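Local coordinates for SusD superfamily protein (Bacteroides thetaiotaomicron, PDB 3MCX) that is of unknown function but belongs to the SusD family of outer-membrane proteins and probably binds glycans at the cell surface for uptake, at residues Tyr32-Gly37 with Trp88-Lys93. Residues are numbered along the deposited sequence; the frame is centred on the assembly and turned at random.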
ATOM      1  N   TYR A  32      11.880  -7.933  -8.005  1.00  7.06           N
ATOM      2  CA  TYR A  32      10.659  -8.311  -7.306  1.00  6.79           C
ATOM      3  C   TYR A  32      10.959  -8.856  -5.908  1.00  7.26           C
ATOM      4  O   TYR A  32      10.256  -8.511  -4.958  1.00  7.17           O
ATOM      5  CB  TYR A  32       9.935  -9.382  -8.097  1.00  7.35           C
ATOM      6  CG  TYR A  32       9.210  -8.877  -9.342  1.00  6.05           C
ATOM      7  CD1 TYR A  32       8.175  -7.985  -9.233  1.00  8.37           C
ATOM      8  CD2 TYR A  32       9.499  -9.398 -10.589  1.00  6.82           C
ATOM      9  CE1 TYR A  32       7.449  -7.562 -10.383  1.00  8.95           C
ATOM     10  CE2 TYR A  32       8.790  -8.997 -11.722  1.00  7.29           C
ATOM     11  CZ  TYR A  32       7.760  -8.089 -11.593  1.00  7.52           C
ATOM     12  OH  TYR A  32       7.000  -7.702 -12.680  1.00  7.69           O
ATOM     13  N   ARG A  33      12.012  -9.655  -5.776  1.00  6.89           N
ATOM     14  CA  ARG A  33      12.404 -10.237  -4.489  1.00  8.40           C
ATOM     15  C   ARG A  33      12.795  -9.130  -3.513  1.00  8.17           C
ATOM     16  O   ARG A  33      12.388  -9.133  -2.367  1.00  8.95           O
ATOM     17  CB  ARG A  33      13.531 -11.241  -4.640  1.00  8.52           C
ATOM     18  CG  ARG A  33      13.774 -12.065  -3.384  1.00 13.09           C
ATOM     19  N   LEU A  34      13.572  -8.148  -3.977  1.00  8.39           N
ATOM     20  CA  LEU A  34      13.956  -7.024  -3.132  1.00  9.53           C
ATOM     21  C   LEU A  34      12.726  -6.236  -2.682  1.00  9.14           C
ATOM     22  O   LEU A  34      12.599  -5.837  -1.515  1.00  9.38           O
ATOM     23  CB  LEU A  34      14.934  -6.109  -3.899  1.00 11.12           C
ATOM     24  CG  LEU A  34      15.627  -5.010  -3.108  1.00 13.33           C
ATOM     25  CD1 LEU A  34      16.404  -5.569  -1.899  1.00 14.53           C
ATOM     26  CD2 LEU A  34      16.640  -4.361  -4.070  1.00 14.21           C
ATOM     27  N   ALA A  35      11.773  -6.026  -3.586  1.00  7.68           N
ATOM     28  CA  ALA A  35      10.544  -5.320  -3.267  1.00  8.10           C
ATOM     29  C   ALA A  35       9.727  -6.055  -2.214  1.00  8.34           C
ATOM     30  O   ALA A  35       9.039  -5.424  -1.418  1.00  8.98           O
ATOM     31  CB  ALA A  35       9.697  -5.021  -4.533  1.00  9.54           C
ATOM     32  N   SER A  36       9.818  -7.380  -2.190  1.00  8.89           N
ATOM     33  CA  SER A  36       9.067  -8.164  -1.223  1.00  8.54           C
ATOM     34  C   SER A  36       9.760  -8.226   0.132  1.00  9.05           C
ATOM     35  O   SER A  36       9.176  -8.698   1.117  1.00  9.31           O
ATOM     36  CB  SER A  36       8.868  -9.590  -1.746  1.00  9.53           C
ATOM     37  OG  SER A  36      10.034 -10.332  -1.604  1.00  9.32           O
ATOM     38  N   GLY A  37      10.989  -7.719   0.199  1.00  8.12           N
ATOM     39  CA  GLY A  37      11.809  -7.842   1.357  1.00  7.74           C
ATOM     40  C   GLY A  37      11.578  -6.829   2.471  1.00  7.61           C
ATOM     41  O   GLY A  37      10.762  -5.898   2.394  1.00  6.54           O
ATOM     42  N   TRP A  88      13.902   4.355   2.836  1.00  5.78           N
ATOM     43  CA  TRP A  88      14.418   5.221   1.772  1.00  5.07           C
ATOM     44  C   TRP A  88      15.442   4.475   0.920  1.00  6.44           C
ATOM     45  O   TRP A  88      15.329   4.402  -0.308  1.00  6.62           O
ATOM     46  CB  TRP A  88      15.068   6.443   2.410  1.00  5.47           C
ATOM     47  CG  TRP A  88      15.716   7.411   1.470  1.00  5.52           C
ATOM     48  CD1 TRP A  88      16.972   7.349   1.018  1.00  5.46           C
ATOM     49  CD2 TRP A  88      15.172   8.652   0.990  1.00  6.25           C
ATOM     50  NE1 TRP A  88      17.269   8.461   0.238  1.00  6.01           N
ATOM     51  CE2 TRP A  88      16.168   9.267   0.217  1.00  5.39           C
ATOM     52  CE3 TRP A  88      13.931   9.263   1.110  1.00  6.10           C
ATOM     53  CZ2 TRP A  88      15.969  10.509  -0.427  1.00  5.64           C
ATOM     54  CZ3 TRP A  88      13.727  10.495   0.481  1.00  6.45           C
ATOM     55  CH2 TRP A  88      14.734  11.101  -0.257  1.00  5.73           C
ATOM     56  N   ASN A  89      16.463   3.916   1.568  1.00  5.26           N
ATOM     57  CA  ASN A  89      17.588   3.342   0.854  1.00  5.83           C
ATOM     58  C   ASN A  89      17.136   2.097   0.083  1.00  6.10           C
ATOM     59  O   ASN A  89      17.635   1.811  -0.994  1.00  6.61           O
ATOM     60  CB  ASN A  89      18.734   2.963   1.791  1.00  5.96           C
ATOM     61  CG  ASN A  89      19.567   4.151   2.237  1.00  7.71           C
ATOM     62  OD1 ASN A  89      19.519   5.223   1.634  1.00  9.37           O
ATOM     63  ND2 ASN A  89      20.387   3.934   3.244  1.00  8.70           N
ATOM     64  N   THR A  90      16.218   1.330   0.663  1.00  6.09           N
ATOM     65  CA  THR A  90      15.797   0.076   0.031  1.00  6.41           C
ATOM     66  C   THR A  90      15.031   0.361  -1.247  1.00  5.88           C
ATOM     67  O   THR A  90      15.228  -0.341  -2.258  1.00  6.15           O
ATOM     68  CB  THR A  90      14.998  -0.799   1.011  1.00  7.07           C
ATOM     69  OG1 THR A  90      15.780  -0.986   2.209  1.00  7.78           O
ATOM     70  CG2 THR A  90      14.611  -2.155   0.395  1.00  7.98           C
ATOM     71  N   VAL A  91      14.115   1.347  -1.230  1.00  6.20           N
ATOM     72  CA  VAL A  91      13.366   1.666  -2.445  1.00  6.40           C
ATOM     73  C   VAL A  91      14.285   2.252  -3.498  1.00  6.57           C
ATOM     74  O   VAL A  91      14.175   1.913  -4.684  1.00  6.27           O
ATOM     75  CB  VAL A  91      12.106   2.501  -2.161  1.00  6.55           C
ATOM     76  CG1 VAL A  91      11.397   2.802  -3.480  1.00  7.30           C
ATOM     77  CG2 VAL A  91      11.166   1.732  -1.231  1.00  7.42           C
ATOM     78  N   TYR A  92      15.242   3.086  -3.095  1.00  5.56           N
ATOM     79  CA  TYR A  92      16.213   3.594  -4.071  1.00  5.48           C
ATOM     80  C   TYR A  92      17.077   2.472  -4.661  1.00  6.42           C
ATOM     81  O   TYR A  92      17.495   2.535  -5.799  1.00  6.44           O
ATOM     82  CB  TYR A  92      17.063   4.745  -3.502  1.00  5.38           C
ATOM     83  CG  TYR A  92      16.396   6.073  -3.703  1.00  5.51           C
ATOM     84  CD1 TYR A  92      16.261   6.585  -4.971  1.00  6.60           C
ATOM     85  CD2 TYR A  92      15.844   6.780  -2.627  1.00  6.85           C
ATOM     86  CE1 TYR A  92      15.612   7.780  -5.176  1.00  6.38           C
ATOM     87  CE2 TYR A  92      15.196   7.961  -2.824  1.00  6.47           C
ATOM     88  CZ  TYR A  92      15.074   8.463  -4.108  1.00  8.84           C
ATOM     89  OH  TYR A  92      14.364   9.628  -4.302  1.00  7.25           O
ATOM     90  N   LYS A  93      17.385   1.439  -3.872  1.00  5.92           N
ATOM     91  CA  LYS A  93      18.121   0.293  -4.407  1.00  6.25           C
ATOM     92  C   LYS A  93      17.305  -0.382  -5.511  1.00  6.09           C
ATOM     93  O   LYS A  93      17.858  -0.739  -6.549  1.00  5.90           O
ATOM     94  CB  LYS A  93      18.468  -0.714  -3.294  1.00  7.59           C
ATOM     95  CG  LYS A  93      19.398  -1.844  -3.732  1.00  8.64           C
ATOM     96  CD  LYS A  93      19.759  -2.662  -2.459  1.00 13.93           C
ATOM     97  CE  LYS A  93      20.578  -3.910  -2.748  1.00 18.82           C
ATOM     98  NZ  LYS A  93      20.686  -4.688  -1.447  1.00 24.18           N
TER
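With chi1 at -170°, L34 swings CG away from its own backbone N, and chi2 carries CD2 out to K93. K93, with CG anti to its backbone N (chi1 -172°) and extended from there to NZ, presents a straight run of methylenes that the leucine crosses at about a right angle. The closest approach is L34 CD2 to K93 CG, 3.7 Å; K93 CD follows at 3.9 Å from the same L34 CD2, and K93 CB and CE lie a little farther off. One methyl thus rests across the middle of the aliphatic chain. The other branch turns to T90, where L34 CD1 stands 4.5 Å from T90 CG2, a looser touch. The hydroxyl of T90 serves its own helix, T90 OG1 being hydrogen-bonded to the carbonyl of L86. L34 also packs on V94 and Q97, farther along helix 81-106, and T90 touches S39 in the loop beyond the first helix. The contact therefore joins the C-terminal end of helix 21-36 to the first half of helix 81-106, with the CA atoms of L34 and T90 8.0 Å apart. At that end S36 OG donates to R33 O (2.7 Å), 22° out of the carbonyl plane, and G37 N bonds to L34 O, 3.0 Å. Helix 115-140 packs against V91 and Y92 on the second helix. No hydrogen bond or salt bridge spans the two segments: this is apolar packing at the protein surface, in which lysine contributes its methylenes and its ammonium group makes no hydrogen bond to residues 32-37.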